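Local coordinates for dual specificity protein phosphatase 8 (Homo sapiens, PDB 4JMK) that probably removes phosphate from phosphotyrosine, phosphoserine and phosphothreonine of protein substrates and is thought thereby to restrain mitogen-activated protein kinases, at residues K21-M24 with T25-I29; N34-N37 with S38-K41. The protein carries 1 engineered substitution. All blocks are in the same frame, centred on the assembly; numbering follows the deposited sequence.

Contact 1 of 2, residues K21-M24 with T25-I29; sequences KDLM and TQNGI
N27 grips the carbonyl oxygen of L23 twice. Its ND2 lies 2.8 Å from L23 O with an N-H...O angle of 174°, the oxygen sitting in the plane of the N27 amide, while N27 N reaches the same oxygen from the opposite face of the peptide plane in a more bent bond of 3.1 Å. The side chain can fold back this way because CG stands beside its own backbone N, anti to the carbonyl carbon (chi1 -73°). L23 CD1 lies 3.6 Å from N27 ND2. With an alanine at N27, L23 O would probably lose the straighter of its two bonds and the flank of L23 its cover. Just upstream, T25 N donates to K21 O and Q26 N to D22 O, both at 2.8 Å. The T25 hydroxyl lies close to those same two oxygens, and a water joins it to K21 NZ and D22 OD1. On the inner face M24, bent at chi2 and chi3, crosses I29 at about a right angle and sets M24 CE 3.5 Å from I29 CG2; I85 of strand 83-87 touches both side chains. N27 is the first residue to leave helical angles, and G28, with phi +62°, follows as the C-prime residue. I29 N to M24 O (3.0 Å) and G28 N to T25 O (3.1 Å) complete the Schellman motif that ends helix 21-26 before strand 29-34.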
# COMPACT_ATOMS: atom_id res chain seq x y z
N LYS A 21 -16.06 -11.26 -3.94
CA LYS A 21 -16.95 -10.70 -2.91
C LYS A 21 -16.95 -11.54 -1.64
O LYS A 21 -16.88 -11.00 -0.53
CB LYS A 21 -18.38 -10.55 -3.42
CG LYS A 21 -19.31 -9.87 -2.41
CD LYS A 21 -20.66 -9.53 -3.02
CE LYS A 21 -21.61 -10.72 -2.99
NZ LYS A 21 -22.00 -11.09 -1.59
N ASP A 22 -17.00 -12.86 -1.80
CA ASP A 22 -17.02 -13.74 -0.64
C ASP A 22 -15.77 -13.60 0.21
O ASP A 22 -15.85 -13.57 1.43
CB ASP A 22 -17.20 -15.19 -1.07
CG ASP A 22 -18.56 -15.43 -1.70
OD1 ASP A 22 -19.47 -14.59 -1.48
OD2 ASP A 22 -18.71 -16.45 -2.41
N LEU A 23 -14.61 -13.52 -0.43
CA LEU A 23 -13.36 -13.36 0.30
C LEU A 23 -13.35 -12.04 1.06
O LEU A 23 -12.96 -11.97 2.24
CB LEU A 23 -12.18 -13.40 -0.66
CG LEU A 23 -10.79 -13.29 -0.04
CD1 LEU A 23 -10.49 -14.52 0.81
CD2 LEU A 23 -9.74 -13.10 -1.14
N MET A 24 -13.77 -10.97 0.38
CA MET A 24 -13.83 -9.66 1.00
C MET A 24 -14.83 -9.61 2.15
O MET A 24 -14.53 -9.07 3.21
CB MET A 24 -14.15 -8.59 -0.05
CG MET A 24 -13.07 -8.43 -1.10
SD MET A 24 -11.64 -7.50 -0.47
CE MET A 24 -12.42 -5.87 -0.38
N THR A 25 -16.02 -10.18 1.96
CA THR A 25 -17.02 -10.16 3.03
C THR A 25 -16.61 -11.08 4.18
O THR A 25 -16.83 -10.76 5.35
CB THR A 25 -18.42 -10.56 2.54
OG1 THR A 25 -18.38 -11.88 1.98
CG2 THR A 25 -18.90 -9.60 1.47
N GLN A 26 -16.02 -12.23 3.84
CA GLN A 26 -15.51 -13.20 4.81
C GLN A 26 -14.51 -12.56 5.76
O GLN A 26 -14.45 -12.90 6.95
CB GLN A 26 -14.84 -14.35 4.05
CG GLN A 26 -14.20 -15.45 4.87
CD GLN A 26 -13.51 -16.49 3.98
OE1 GLN A 26 -13.74 -16.54 2.77
NE2 GLN A 26 -12.66 -17.32 4.58
N ASN A 27 -13.71 -11.63 5.24
CA ASN A 27 -12.66 -10.99 6.04
C ASN A 27 -13.04 -9.61 6.52
O ASN A 27 -12.21 -8.89 7.10
CB ASN A 27 -11.36 -10.90 5.23
CG ASN A 27 -10.69 -12.24 5.09
OD1 ASN A 27 -9.91 -12.64 5.95
ND2 ASN A 27 -11.01 -12.96 4.02
N GLY A 28 -14.29 -9.23 6.27
CA GLY A 28 -14.81 -7.94 6.72
C GLY A 28 -14.09 -6.74 6.13
O GLY A 28 -14.02 -5.69 6.76
N ILE A 29 -13.55 -6.87 4.93
CA ILE A 29 -12.81 -5.75 4.32
C ILE A 29 -13.74 -4.76 3.62
O ILE A 29 -14.45 -5.12 2.66
CB ILE A 29 -11.74 -6.27 3.33
CG1 ILE A 29 -10.79 -7.21 4.07
CG2 ILE A 29 -10.95 -5.09 2.71
CD1 ILE A 29 -9.82 -7.93 3.15
O HOH W 1 -20.42 -12.21 0.21

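Contact 2 of 2, residues N34-N37 with S38-K41; sequences NASN and SCPK. With SO4 (sulfate ion), chain D.
N34 and C39 face each other across the loop that follows strand 29-34 in this phosphatase catalytic domain, a loop that doubles back so that its two halves run 143° apart. From the end of the strand, N34 extends its side chain with CG anti to the backbone N (chi1 179°). N34 ND2 donates to C39 O at 3.0 Å, approaching from above the carbonyl plane, and makes a weak bond to a water, which accepts from it and donates to P40 O. R52 of strand 50-52 supplies C39 O with a second donor. S36 comes next, its side chain about 5 Å from that of S88, the engineered residue at the predicted phosphocysteine position. S36 OG donates to N34 OD1 at 2.7 Å, in the plane of that carbonyl and on a lone pair, and accepts from C39 N at 3.0 Å. Both ends of the N34 amide are thus engaged, which should fix its rotation. At N37 the backbone meets a sulfate, probably from the crystallisation liquor and also bound by R94. One sulfate oxygen, O4, accepts two peptide N-H hydrogen bonds, from N37 N at 2.9 Å and from S38 N at 3.1 Å.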
# COMPACT_ATOMS: atom_id res chain seq x y z
N ASN A 34 -6.68 1.13 -4.45
CA ASN A 34 -6.48 0.50 -5.75
C ASN A 34 -5.36 1.23 -6.46
O ASN A 34 -5.53 2.38 -6.91
CB ASN A 34 -7.80 0.66 -6.53
CG ASN A 34 -7.75 0.07 -7.92
OD1 ASN A 34 -6.69 -0.05 -8.54
ND2 ASN A 34 -8.92 -0.25 -8.45
N ALA A 35 -4.20 0.58 -6.56
CA ALA A 35 -3.02 1.20 -7.16
C ALA A 35 -2.89 0.75 -8.59
O ALA A 35 -2.09 -0.13 -8.90
CB ALA A 35 -1.77 0.84 -6.37
N SER A 36 -3.71 1.33 -9.47
CA SER A 36 -3.74 0.95 -10.88
C SER A 36 -4.62 1.92 -11.65
O SER A 36 -5.40 2.66 -11.04
CB SER A 36 -4.32 -0.45 -11.04
OG SER A 36 -5.74 -0.38 -11.01
N ASN A 37 -4.51 1.92 -12.98
CA ASN A 37 -5.44 2.67 -13.82
C ASN A 37 -6.57 1.77 -14.30
O ASN A 37 -7.70 2.23 -14.51
CB ASN A 37 -4.74 3.26 -15.05
CG ASN A 37 -3.81 4.39 -14.71
OD1 ASN A 37 -4.21 5.38 -14.09
ND2 ASN A 37 -2.54 4.26 -15.10
N SER A 38 -6.26 0.49 -14.49
CA SER A 38 -7.16 -0.40 -15.22
C SER A 38 -8.06 -1.26 -14.33
O SER A 38 -9.13 -1.67 -14.76
CB SER A 38 -6.36 -1.30 -16.17
OG SER A 38 -5.36 -2.01 -15.45
N CYS A 39 -7.63 -1.53 -13.10
CA CYS A 39 -8.43 -2.38 -12.22
C CYS A 39 -9.67 -1.61 -11.76
O CYS A 39 -9.58 -0.45 -11.35
CB CYS A 39 -7.63 -2.84 -10.99
SG CYS A 39 -6.01 -3.58 -11.35
N PRO A 40 -10.84 -2.26 -11.83
CA PRO A 40 -12.10 -1.61 -11.45
C PRO A 40 -12.30 -1.60 -9.94
O PRO A 40 -11.78 -2.48 -9.23
CB PRO A 40 -13.15 -2.51 -12.10
CG PRO A 40 -12.51 -3.89 -12.08
CD PRO A 40 -11.03 -3.65 -12.30
N LYS A 41 -13.05 -0.61 -9.44
CA LYS A 41 -13.57 -0.67 -8.07
C LYS A 41 -14.60 -1.79 -8.05
O LYS A 41 -15.36 -1.93 -9.00
CB LYS A 41 -14.26 0.64 -7.68
CG LYS A 41 -14.94 0.60 -6.30
CD LYS A 41 -15.50 1.95 -5.83
CE LYS A 41 -16.87 2.24 -6.44
NZ LYS A 41 -17.85 1.18 -6.07
S SO4 D . -2.59 0.07 -15.88
O1 SO4 D . -3.64 0.07 -16.90
O2 SO4 D . -1.87 1.34 -15.99
O3 SO4 D . -1.68 -1.04 -16.14
O4 SO4 D . -3.17 -0.06 -14.55
O HOH W 2 -10.49 -1.84 -6.69

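Following the chain from the N terminus, contact 1 comes first: residues 21-29 hold the short helix 21-26 and its C-terminal turn, which leads through N27 and G28 into strand 29-34. That strand carries the chain through the sheet, between strands 83-87 and 50-52, and at its far end contact 2 folds the loop of residues 34-41 back on itself before strand 50-52. The two lie in series, neither nested nor crossed. The centres of contact 1 and contact 2 are 18 Å apart and the nearest atoms of contact 1 and contact 2 about 9 Å, so they do not meet. Contact 1 shapes the entry to strand 29-34, away from the active-site position S88, and contact 2 its exit beside it. I45 relates to both, touching M24 and accepting a bond from K41 NZ.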